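Local structure of protein F2 like fibronectin-binding protein (Streptococcus pneumoniae, 5A0N) at residues A[121-126]-A[177-182]; A[12-17]-A[42-47]; A[28-33]-A[66-71]; A[57-62]-A[146-151]. The protein probably helps the bacterium adhere to its host, carrying an internal thioester in its N-terminal domain of the kind that bonds covalently to host molecules. One frame throughout, in Å; residues are numbered along the deposited sequence. Where two conformers were deposited one is given.

Contact 1 (A[121-126]-A[177-182])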
# COMPACT_ATOMS: atom_id res chain seq x y z
N THR A 121 3.34 -17.62 -1.84
CA THR A 121 3.51 -18.44 -3.05
C THR A 121 4.84 -18.16 -3.77
O THR A 121 5.05 -18.59 -4.89
CB THR A 121 2.32 -18.30 -4.02
OG1 THR A 121 2.26 -16.96 -4.52
CG2 THR A 121 1.00 -18.66 -3.31
N ASP A 122 5.76 -17.44 -3.11
CA ASP A 122 7.11 -17.25 -3.64
C ASP A 122 7.10 -16.62 -5.04
O ASP A 122 7.80 -17.05 -5.96
CB ASP A 122 7.90 -18.56 -3.62
CG ASP A 122 8.60 -18.79 -2.32
OD1 ASP A 122 9.20 -17.83 -1.81
OD2 ASP A 122 8.56 -19.92 -1.83
N ILE A 123 6.35 -15.53 -5.16
CA ILE A 123 6.34 -14.75 -6.39
C ILE A 123 7.69 -14.08 -6.59
O ILE A 123 8.18 -14.00 -7.72
CB ILE A 123 5.19 -13.74 -6.37
CG1 ILE A 123 3.86 -14.52 -6.35
CG2 ILE A 123 5.28 -12.78 -7.54
CD1 ILE A 123 2.65 -13.67 -6.14
N VAL A 124 8.24 -13.49 -5.52
CA VAL A 124 9.49 -12.75 -5.69
C VAL A 124 10.63 -13.63 -6.20
O VAL A 124 11.34 -13.24 -7.14
CB VAL A 124 9.86 -12.01 -4.41
CG1 VAL A 124 11.27 -11.41 -4.51
CG2 VAL A 124 8.85 -10.90 -4.14
N LYS A 125 10.80 -14.82 -5.63
CA LYS A 125 11.84 -15.72 -6.14
C LYS A 125 11.65 -16.02 -7.62
O LYS A 125 12.60 -16.07 -8.38
CB LYS A 125 11.81 -17.08 -5.42
CG LYS A 125 12.45 -17.15 -4.06
CD LYS A 125 12.54 -18.59 -3.60
N ARG A 126 10.41 -16.24 -8.03
CA ARG A 126 10.16 -16.58 -9.43
C ARG A 126 10.35 -15.40 -10.38
O ARG A 126 10.75 -15.60 -11.51
CB ARG A 126 8.74 -17.17 -9.58
CG ARG A 126 8.62 -18.54 -8.91
CD ARG A 126 7.25 -19.11 -9.11
NE ARG A 126 6.26 -18.47 -8.27
CZ ARG A 126 4.95 -18.39 -8.51
NH1 ARG A 126 4.42 -18.81 -9.66
NH2 ARG A 126 4.20 -17.88 -7.59
N GLU A 177 1.23 -11.45 -13.29
CA GLU A 177 0.57 -12.67 -13.72
C GLU A 177 0.53 -13.69 -12.60
O GLU A 177 -0.44 -14.45 -12.44
CB GLU A 177 1.23 -13.23 -14.97
CG GLU A 177 1.06 -12.28 -16.13
CD GLU A 177 1.89 -12.59 -17.33
OE1 GLU A 177 2.34 -13.69 -17.48
OE2 GLU A 177 2.08 -11.68 -18.16
N MET A 178 1.62 -13.77 -11.83
CA MET A 178 1.63 -14.67 -10.68
C MET A 178 0.66 -14.23 -9.59
O MET A 178 -0.06 -15.05 -9.03
CB MET A 178 3.05 -14.83 -10.13
CG MET A 178 4.01 -15.45 -11.14
SD MET A 178 5.72 -15.30 -10.55
CE MET A 178 6.67 -15.40 -12.02
N ILE A 179 0.64 -12.93 -9.29
CA ILE A 179 -0.34 -12.40 -8.35
C ILE A 179 -1.76 -12.81 -8.78
O ILE A 179 -2.56 -13.27 -7.96
CB ILE A 179 -0.27 -10.86 -8.26
CG1 ILE A 179 1.01 -10.40 -7.56
CG2 ILE A 179 -1.50 -10.29 -7.57
CD1 ILE A 179 1.34 -8.93 -7.78
N ARG A 180 -2.07 -12.62 -10.06
CA ARG A 180 -3.44 -12.89 -10.54
C ARG A 180 -3.78 -14.37 -10.48
O ARG A 180 -4.93 -14.72 -10.25
CB ARG A 180 -3.62 -12.36 -11.94
CG ARG A 180 -3.70 -10.84 -11.91
CD ARG A 180 -3.81 -10.16 -13.25
NE ARG A 180 -4.04 -8.73 -13.02
CZ ARG A 180 -3.88 -7.76 -13.89
NH1 ARG A 180 -3.51 -8.02 -15.12
NH2 ARG A 180 -4.08 -6.52 -13.50
N THR A 181 -2.80 -15.24 -10.67
CA THR A 181 -3.01 -16.68 -10.56
C THR A 181 -3.14 -17.13 -9.11
O THR A 181 -3.92 -18.04 -8.81
CB THR A 181 -1.84 -17.40 -11.25
OG1 THR A 181 -1.75 -16.98 -12.61
CG2 THR A 181 -1.98 -18.87 -11.21
N ASP A 182 -2.39 -16.50 -8.22
CA ASP A 182 -2.19 -17.01 -6.86
C ASP A 182 -3.05 -16.38 -5.79
O ASP A 182 -3.08 -16.87 -4.66
CB ASP A 182 -0.74 -16.84 -6.42
CG ASP A 182 0.26 -17.64 -7.24
OD1 ASP A 182 -0.17 -18.43 -8.12
OD2 ASP A 182 1.48 -17.46 -7.00

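Contact 2 (A[12-17]-A[42-47])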
# COMPACT_ATOMS: atom_id res chain seq x y z
N GLY A 12 7.60 2.68 15.65
CA GLY A 12 7.33 4.06 15.98
C GLY A 12 5.86 4.29 16.33
O GLY A 12 4.97 3.88 15.58
N ILE A 13 5.65 5.00 17.43
CA ILE A 13 4.33 5.48 17.82
C ILE A 13 4.45 6.97 18.12
O ILE A 13 5.29 7.38 18.90
CB ILE A 13 3.78 4.72 19.05
CG1 ILE A 13 3.54 3.23 18.65
CG2 ILE A 13 2.51 5.36 19.58
CD1 ILE A 13 2.37 2.95 17.70
N SER A 14 3.62 7.78 17.49
CA SER A 14 3.69 9.24 17.60
C SER A 14 3.09 9.70 18.91
O SER A 14 1.98 9.27 19.25
CB SER A 14 2.85 9.89 16.48
OG SER A 14 3.16 11.25 16.43
N GLY A 15 3.76 10.62 19.59
CA GLY A 15 3.22 11.17 20.81
C GLY A 15 1.90 11.90 20.65
O GLY A 15 1.14 11.95 21.60
N ASN A 16 1.65 12.46 19.47
CA ASN A 16 0.42 13.19 19.20
C ASN A 16 -0.57 12.41 18.37
O ASN A 16 -1.60 12.94 17.99
CB ASN A 16 0.71 14.56 18.55
CG ASN A 16 1.30 14.43 17.16
OD1 ASN A 16 1.57 13.34 16.68
ND2 ASN A 16 1.50 15.57 16.50
N GLY A 17 -0.26 11.15 18.07
CA GLY A 17 -1.15 10.32 17.27
C GLY A 17 -1.16 10.64 15.78
O GLY A 17 -1.98 10.07 15.07
N ILE A 42 5.77 7.34 8.95
CA ILE A 42 6.66 7.82 10.01
C ILE A 42 5.87 8.61 11.06
O ILE A 42 4.86 9.22 10.76
CB ILE A 42 7.83 8.63 9.42
CG1 ILE A 42 7.33 9.92 8.73
CG2 ILE A 42 8.69 7.80 8.49
CD1 ILE A 42 8.46 10.90 8.40
N THR A 43 6.41 8.63 12.27
CA THR A 43 5.84 9.44 13.32
C THR A 43 6.04 10.92 12.99
O THR A 43 7.07 11.33 12.43
CB THR A 43 6.47 9.13 14.67
OG1 THR A 43 7.86 9.46 14.59
CG2 THR A 43 6.27 7.67 15.06
N SER A 44 5.07 11.74 13.37
CA SER A 44 5.15 13.19 13.09
C SER A 44 6.19 13.87 13.94
O SER A 44 6.68 14.93 13.54
CB SER A 44 3.82 13.88 13.32
OG SER A 44 3.47 13.80 14.68
N ASP A 45 6.55 13.30 15.09
CA ASP A 45 7.45 13.95 16.01
C ASP A 45 8.91 13.55 15.78
O ASP A 45 9.79 14.37 15.49
CB ASP A 45 7.01 13.75 17.47
CG ASP A 45 6.60 12.33 17.85
OD1 ASP A 45 6.81 11.35 17.13
OD2 ASP A 45 6.02 12.19 18.96
N THR A 46 9.20 12.26 15.89
CA THR A 46 10.54 11.76 15.78
C THR A 46 10.93 11.30 14.37
O THR A 46 12.09 10.98 14.13
CB THR A 46 10.75 10.60 16.74
OG1 THR A 46 9.81 9.57 16.44
CG2 THR A 46 10.60 11.03 18.19
N HIS A 47 9.97 11.18 13.47
CA HIS A 47 10.21 10.72 12.10
C HIS A 47 10.76 9.29 12.08
O HIS A 47 11.57 8.92 11.22
CB HIS A 47 11.11 11.66 11.28
CG HIS A 47 10.64 13.08 11.25
ND1 HIS A 47 11.36 14.07 10.63
CD2 HIS A 47 9.52 13.67 11.73
CE1 HIS A 47 10.72 15.21 10.75
NE2 HIS A 47 9.61 15.00 11.41
O HOH W 1 7.53 9.06 18.68

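Contact 3 (A[28-33]-A[66-71])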
# COMPACT_ATOMS: atom_id res chain seq x y z
N LEU A 28 12.42 12.78 -1.48
CA LEU A 28 12.63 13.13 -0.07
C LEU A 28 13.18 14.55 0.06
O LEU A 28 12.87 15.23 1.03
CB LEU A 28 13.52 12.14 0.68
CG LEU A 28 12.78 10.96 1.32
CD1 LEU A 28 12.09 10.12 0.26
CD2 LEU A 28 13.74 10.12 2.16
N TYR A 29 13.97 14.97 -0.93
CA TYR A 29 14.54 16.33 -0.95
C TYR A 29 14.36 16.85 -2.37
O TYR A 29 14.60 16.14 -3.35
CB TYR A 29 16.02 16.31 -0.50
CG TYR A 29 16.14 15.79 0.89
CD1 TYR A 29 15.84 16.58 1.98
CD2 TYR A 29 16.40 14.44 1.12
CE1 TYR A 29 15.85 16.07 3.26
CE2 TYR A 29 16.41 13.93 2.39
CZ TYR A 29 16.15 14.74 3.47
OH TYR A 29 16.18 14.22 4.74
N SER A 30 13.91 18.10 -2.46
CA SER A 30 13.41 18.65 -3.72
C SER A 30 14.45 18.80 -4.83
O SER A 30 14.07 18.88 -5.99
CB SER A 30 12.70 19.97 -3.50
OG SER A 30 13.55 20.92 -2.86
N ASN A 31 15.73 18.84 -4.48
CA ASN A 31 16.76 18.91 -5.50
C ASN A 31 17.24 17.57 -6.02
O ASN A 31 18.11 17.54 -6.90
CB ASN A 31 17.95 19.78 -5.08
CG ASN A 31 18.74 19.20 -3.94
OD1 ASN A 31 18.28 18.36 -3.19
ND2 ASN A 31 19.97 19.65 -3.83
N GLN A 32 16.70 16.47 -5.49
CA GLN A 32 17.10 15.12 -5.87
C GLN A 32 16.10 14.48 -6.81
O GLN A 32 14.94 14.89 -6.88
CB GLN A 32 17.24 14.22 -4.64
CG GLN A 32 18.43 14.59 -3.77
CD GLN A 32 18.77 13.50 -2.79
OE1 GLN A 32 18.72 12.30 -3.11
NE2 GLN A 32 19.07 13.91 -1.57
N PHE A 33 16.52 13.42 -7.48
CA PHE A 33 15.59 12.57 -8.20
C PHE A 33 14.62 11.90 -7.24
O PHE A 33 15.00 11.44 -6.16
CB PHE A 33 16.33 11.50 -8.99
CG PHE A 33 17.11 12.05 -10.15
CD1 PHE A 33 16.46 12.63 -11.21
CD2 PHE A 33 18.47 12.01 -10.15
CE1 PHE A 33 17.18 13.17 -12.26
CE2 PHE A 33 19.19 12.52 -11.20
CZ PHE A 33 18.53 13.10 -12.27
N PHE A 66 6.49 13.85 1.78
CA PHE A 66 7.30 14.42 2.86
C PHE A 66 8.54 15.09 2.27
O PHE A 66 9.64 15.02 2.85
CB PHE A 66 7.65 13.35 3.89
CG PHE A 66 8.19 13.87 5.20
CD1 PHE A 66 7.47 14.78 5.96
CD2 PHE A 66 9.40 13.42 5.70
CE1 PHE A 66 7.94 15.25 7.17
CE2 PHE A 66 9.88 13.88 6.94
CZ PHE A 66 9.14 14.80 7.66
N THR A 67 8.39 15.74 1.14
CA THR A 67 9.53 16.37 0.50
C THR A 67 10.08 17.54 1.34
O THR A 67 9.30 18.35 1.83
CB THR A 67 9.13 16.86 -0.90
OG1 THR A 67 8.55 15.76 -1.64
CG2 THR A 67 10.32 17.43 -1.64
N ASP A 68 11.40 17.58 1.51
CA ASP A 68 12.04 18.62 2.31
C ASP A 68 11.47 18.64 3.73
O ASP A 68 11.46 19.68 4.40
CB ASP A 68 11.94 20.01 1.65
CG ASP A 68 12.66 20.09 0.33
OD1 ASP A 68 13.57 19.26 0.09
OD2 ASP A 68 12.34 21.03 -0.47
N GLU A 69 11.05 17.48 4.21
CA GLU A 69 10.46 17.35 5.55
C GLU A 69 9.23 18.22 5.77
O GLU A 69 8.90 18.58 6.90
CB GLU A 69 11.52 17.53 6.64
CG GLU A 69 12.69 16.59 6.45
CD GLU A 69 13.35 16.13 7.71
OE1 GLU A 69 12.88 15.15 8.35
OE2 GLU A 69 14.34 16.77 8.04
N LYS A 70 8.49 18.47 4.70
CA LYS A 70 7.23 19.23 4.79
C LYS A 70 6.12 18.21 4.50
O LYS A 70 5.99 17.70 3.40
CB LYS A 70 7.18 20.36 3.75
CG LYS A 70 8.33 21.36 3.77
CD LYS A 70 8.48 22.09 5.09
CE LYS A 70 9.73 22.99 5.17
NZ LYS A 70 10.97 22.22 5.60
N PRO A 71 5.30 17.90 5.50
CA PRO A 71 4.29 16.86 5.26
C PRO A 71 3.17 17.39 4.37
O PRO A 71 2.70 18.50 4.53
CB PRO A 71 3.76 16.55 6.66
CG PRO A 71 3.99 17.82 7.43
CD PRO A 71 5.27 18.40 6.89
O HOH W 2 12.10 14.24 3.56
O HOH W 3 16.47 15.84 6.69

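Contact 4 (A[57-62]-A[146-151])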
# COMPACT_ATOMS: atom_id res chain seq x y z
N LEU A 57 -5.30 3.50 -0.66
CA LEU A 57 -6.61 2.87 -0.88
C LEU A 57 -7.54 3.64 -1.79
O LEU A 57 -8.70 3.21 -1.96
CB LEU A 57 -7.27 2.61 0.45
CG LEU A 57 -6.45 1.80 1.47
CD1 LEU A 57 -7.23 1.70 2.77
CD2 LEU A 57 -6.07 0.44 0.94
N ALA A 58 -7.08 4.74 -2.38
CA ALA A 58 -7.94 5.59 -3.21
C ALA A 58 -7.09 6.28 -4.25
O ALA A 58 -6.47 7.31 -3.97
CB ALA A 58 -8.71 6.60 -2.35
N ASN A 59 -7.06 5.69 -5.44
CA ASN A 59 -6.19 6.20 -6.48
C ASN A 59 -6.57 7.55 -7.06
O ASN A 59 -5.76 8.16 -7.78
CB ASN A 59 -5.96 5.16 -7.59
CG ASN A 59 -7.11 5.01 -8.54
OD1 ASN A 59 -8.19 5.49 -8.28
ND2 ASN A 59 -6.88 4.25 -9.61
N GLY A 60 -7.77 8.02 -6.74
CA GLY A 60 -8.29 9.28 -7.25
C GLY A 60 -8.23 10.43 -6.28
O GLY A 60 -8.72 11.51 -6.58
N LYS A 61 -7.61 10.20 -5.12
CA LYS A 61 -7.44 11.23 -4.10
C LYS A 61 -6.01 11.72 -4.09
O LYS A 61 -5.16 11.24 -4.83
CB LYS A 61 -7.94 10.70 -2.75
CG LYS A 61 -9.46 10.45 -2.76
CD LYS A 61 -10.01 10.30 -1.37
CE LYS A 61 -11.32 11.01 -1.16
NZ LYS A 61 -11.59 10.90 0.28
N ARG A 62 -5.74 12.70 -3.23
CA ARG A 62 -4.37 13.21 -3.14
C ARG A 62 -3.47 12.18 -2.48
O ARG A 62 -3.91 11.41 -1.61
CB ARG A 62 -4.33 14.53 -2.34
CG ARG A 62 -5.13 15.65 -2.96
CD ARG A 62 -5.16 16.90 -2.11
NE ARG A 62 -3.83 17.49 -1.96
CZ ARG A 62 -3.52 18.41 -1.07
NH1 ARG A 62 -4.48 18.90 -0.28
NH2 ARG A 62 -2.25 18.80 -0.96
N GLU A 146 -2.57 -3.72 -8.18
CA GLU A 146 -3.62 -4.71 -8.05
C GLU A 146 -4.58 -4.38 -6.91
O GLU A 146 -5.78 -4.64 -7.04
CB GLU A 146 -3.05 -6.11 -7.97
CG GLU A 146 -4.05 -7.20 -8.42
CD GLU A 146 -4.39 -7.21 -9.90
OE1 GLU A 146 -4.04 -6.24 -10.61
OE2 GLU A 146 -5.00 -8.20 -10.36
N ILE A 147 -4.09 -3.74 -5.84
CA ILE A 147 -5.01 -3.23 -4.83
C ILE A 147 -6.00 -2.25 -5.46
O ILE A 147 -7.21 -2.33 -5.20
CB ILE A 147 -4.25 -2.65 -3.63
CG1 ILE A 147 -3.65 -3.81 -2.85
CG2 ILE A 147 -5.10 -1.73 -2.77
CD1 ILE A 147 -2.67 -3.41 -1.75
N TRP A 148 -5.49 -1.35 -6.31
CA TRP A 148 -6.32 -0.36 -6.98
C TRP A 148 -7.27 -0.97 -8.02
O TRP A 148 -8.31 -0.37 -8.31
CB TRP A 148 -5.45 0.71 -7.66
CG TRP A 148 -4.81 1.65 -6.72
CD1 TRP A 148 -5.26 2.05 -5.52
CD2 TRP A 148 -3.58 2.37 -6.96
NE1 TRP A 148 -4.41 3.01 -4.98
CE2 TRP A 148 -3.35 3.20 -5.84
CE3 TRP A 148 -2.65 2.38 -7.99
CZ2 TRP A 148 -2.24 4.04 -5.75
CZ3 TRP A 148 -1.54 3.16 -7.87
CH2 TRP A 148 -1.34 3.99 -6.77
N ARG A 149 -6.97 -2.15 -8.53
CA ARG A 149 -7.96 -2.86 -9.37
C ARG A 149 -9.25 -3.02 -8.59
O ARG A 149 -10.33 -2.84 -9.14
CB ARG A 149 -7.41 -4.23 -9.76
CG ARG A 149 -8.41 -5.09 -10.52
CD ARG A 149 -7.81 -6.41 -10.94
NE ARG A 149 -8.78 -7.25 -11.61
CZ ARG A 149 -8.54 -8.50 -11.97
NH1 ARG A 149 -7.35 -9.03 -11.82
NH2 ARG A 149 -9.50 -9.22 -12.54
N TYR A 150 -9.12 -3.34 -7.31
CA TYR A 150 -10.27 -3.60 -6.44
C TYR A 150 -10.81 -2.40 -5.70
O TYR A 150 -12.01 -2.36 -5.43
CB TYR A 150 -9.94 -4.78 -5.52
CG TYR A 150 -9.56 -6.01 -6.31
CD1 TYR A 150 -10.51 -6.66 -7.07
CD2 TYR A 150 -8.27 -6.52 -6.31
CE1 TYR A 150 -10.18 -7.77 -7.81
CE2 TYR A 150 -7.92 -7.63 -7.04
CZ TYR A 150 -8.87 -8.26 -7.81
OH TYR A 150 -8.57 -9.38 -8.57
N THR A 151 -9.98 -1.39 -5.36
CA THR A 151 -10.51 -0.20 -4.72
C THR A 151 -11.15 0.75 -5.72
O THR A 151 -12.06 1.48 -5.36
CB THR A 151 -9.46 0.55 -3.90
OG1 THR A 151 -8.40 0.96 -4.76
CG2 THR A 151 -8.90 -0.30 -2.77

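Contact 1 (A[121-126]-A[177-182])
D182 and R126 form the charged half of this helix-to-helix contact. R126 NH2 meets D182 OD2 at 2.8 Å, almost in line with the carboxylate C-O bond and within the guanidinium plane, the two flat groups lying only 20° apart. D182 OD2 takes a second bond, from T121 OG1 at 2.6 Å, which arrives on its anti side and somewhat out of plane. This oxygen is thus gripped twice from the 121-126 segment, and the nearby positive charge probably favours the ionised carboxylate.

Backbone carbonyls set the rotation of the guanidinium. R126 NE lies 3.1 Å from D122 O, and R126 NH2, besides its salt bridge, lies 2.9 Å from T121 O; in both bonds the nitrogen stands above the plane of the carbonyl it reaches. The bend of the arginine chain at its third torsion (chi3 -75°) folds it back over the start of its own helix to make these bonds.

The apolar layer belongs to M178 and I123. The sulfur of M178 sits 3.7 Å above the middle of the guanidinium of R126, while M178 CE rests 3.7 Å from R126 CB. Alongside, I123 CG1 approaches M178 CB at 3.9 Å, and I123 CD1 reaches across toward I179 at about a right angle.

The contact joins the first turn of helix 123-128, whose leading amides at I123 and V124 are bonded by D119, to the last turns of helix 170-182. I123 and I179 also pack on helices 105-118 and 132-152, which complete this part of the helical insertion.

Contact 2 (A[12-17]-A[42-47])
Three groups close on N16 OD1: the backbone NH of K18 donates to it, while S44 OG from the other segment, at 2.8 Å, and S14 OG of its own loop, at 2.6 Å, stand within bonding distance of N16 OD1. Each hydroxyl also has the carbonyl oxygen of K18 within reach, so its one proton has two possible acceptors and is not assigned. N16 holds its CG between the backbone N and the carbonyl carbon (chi1 67°), which curls the amide back over the chain; its bond to the NH two residues on makes an Asx turn.

The second polar link belongs to D45. D45 OD2 takes the backbone NH of G15, with G15 N at 2.8 Å, on the syn side and about 32° out of the carboxylate plane. D45 OD1 is bonded by T46 N at 2.8 Å on its anti side.

These bonds fasten the type I turn S14-G17, which leads into strand 19-21, to the end of strand 41-43. The two strands are antiparallel neighbours in a three-stranded sheet; backbone bonds of I42 with Y20 and of S44 with K18 run alongside, and G12 is bonded to N49 of the third strand, 49-51.

T43 supplies the apolar part. T43 CG2 lies over the chain of the other segment, 3.6 Å from S14 N, and T43 CB is 4.1 Å from S14 CB. A water donates to I13 O at 2.8 Å and to D45 OD1 at 2.9 Å, and accepts from T46 OG1.

Contact 3 (A[28-33]-A[66-71])
D68 and S30 make the tight part of this contact. The carboxylate of D68 takes two bonds from one residue: D68 OD1 receives S30 N at 2.8 Å, well out of the carboxylate plane, and D68 OD2 receives S30 OG at 2.7 Å through its syn lone pair. Paired donors from backbone and side chain fix the rotation of the carboxylate. For S30 the match requires OG to lie between the backbone N and the carbonyl carbon (chi1 57°), which brings it round beside its own NH. Next to this pair, D68 N bonds L28 O at 2.8 Å, and the T67 methyl CG2 lies 3.7 Å from S30 N, while T67 OG1 is held by K27 O.

Two turns meet here. The type I turn Y29-Q32 belongs to the loop of the hairpin formed by strands 25-26 and 35-36. The other is left-handed, with positive phi at D68 and E69, and is closed by the bond from K70 N to T67 O.

The solvent side begins at L28 O itself: the oxygen that takes D68 N also accepts from a water, which donates to L28 O and F66 O at 2.8 and 2.7 Å and lies over the rim of the Y29 ring. Farther out Y29 and E69 are joined through water: one sits 2.6 Å from Y29 OH and donates to E69 OE2 at 2.7 Å.

Contact 4 (A[57-62]-A[146-151])
The loop that follows strand 55-56 packs here against helix 132-152 of the helical insertion. C56, directly before this loop, is probably the cysteine of the internal thioester, and W148 touches it, so the contact borders the likely reactive site. A bound MES molecule, presumably from the crystallisation liquor, lies about 4 Å from the W148 side chain.

The loop makes a type I turn from A58 to K61, and N59 in that turn rests on the indole. N59 CB stands over the face of W148 in a CH-pi contact, 3.5 Å from the centroid of the five-membered ring and only 3° off its normal. With CG anti to the carbonyl carbon (chi1 -73°) and a chi2 of -29°, the indole turns one face to N59. Y145 meets the same indole edge-to-face, while the N59 backbone NH bonds D152, just past the segment.

No hydrogen bond joins the two segments directly, and the remaining contacts are correspondingly plain. L57 N lies near the plane of the indole at its edge, 4.4 Å from W148 NE1. L57 CD2 loosely faces I147 CG2 at 4.4 Å, the leucine being covered further by F109, Y86 and L90 from two other helices. T151 packs against the loop backbone: L57 O, whose hydrogen-bond partner is H94 NE2, comes within 3.4 Å of T151 CB.

From the N terminus, contact 2 opens at 12-17 and closes at 42-47, joining the loop before strand 19-21 to the end of strand 41-43. Contact 3 opens inside that span, at 28-33, and closes beyond it at 66-71, so the two cross; they touch where H47 meets F66 and E69. Contact 4 starts at 57-62, before contact 3 has closed, and reaches forward to helix 132-152. It crosses contact 1 in turn, which ties 121-126 to 177-182; the salt bridge R180-E146 joins this pair. None nests within another. Together they run from the beta-rich part into the helical insertion, with the centres of contacts 1 and 2 about 35 Å apart.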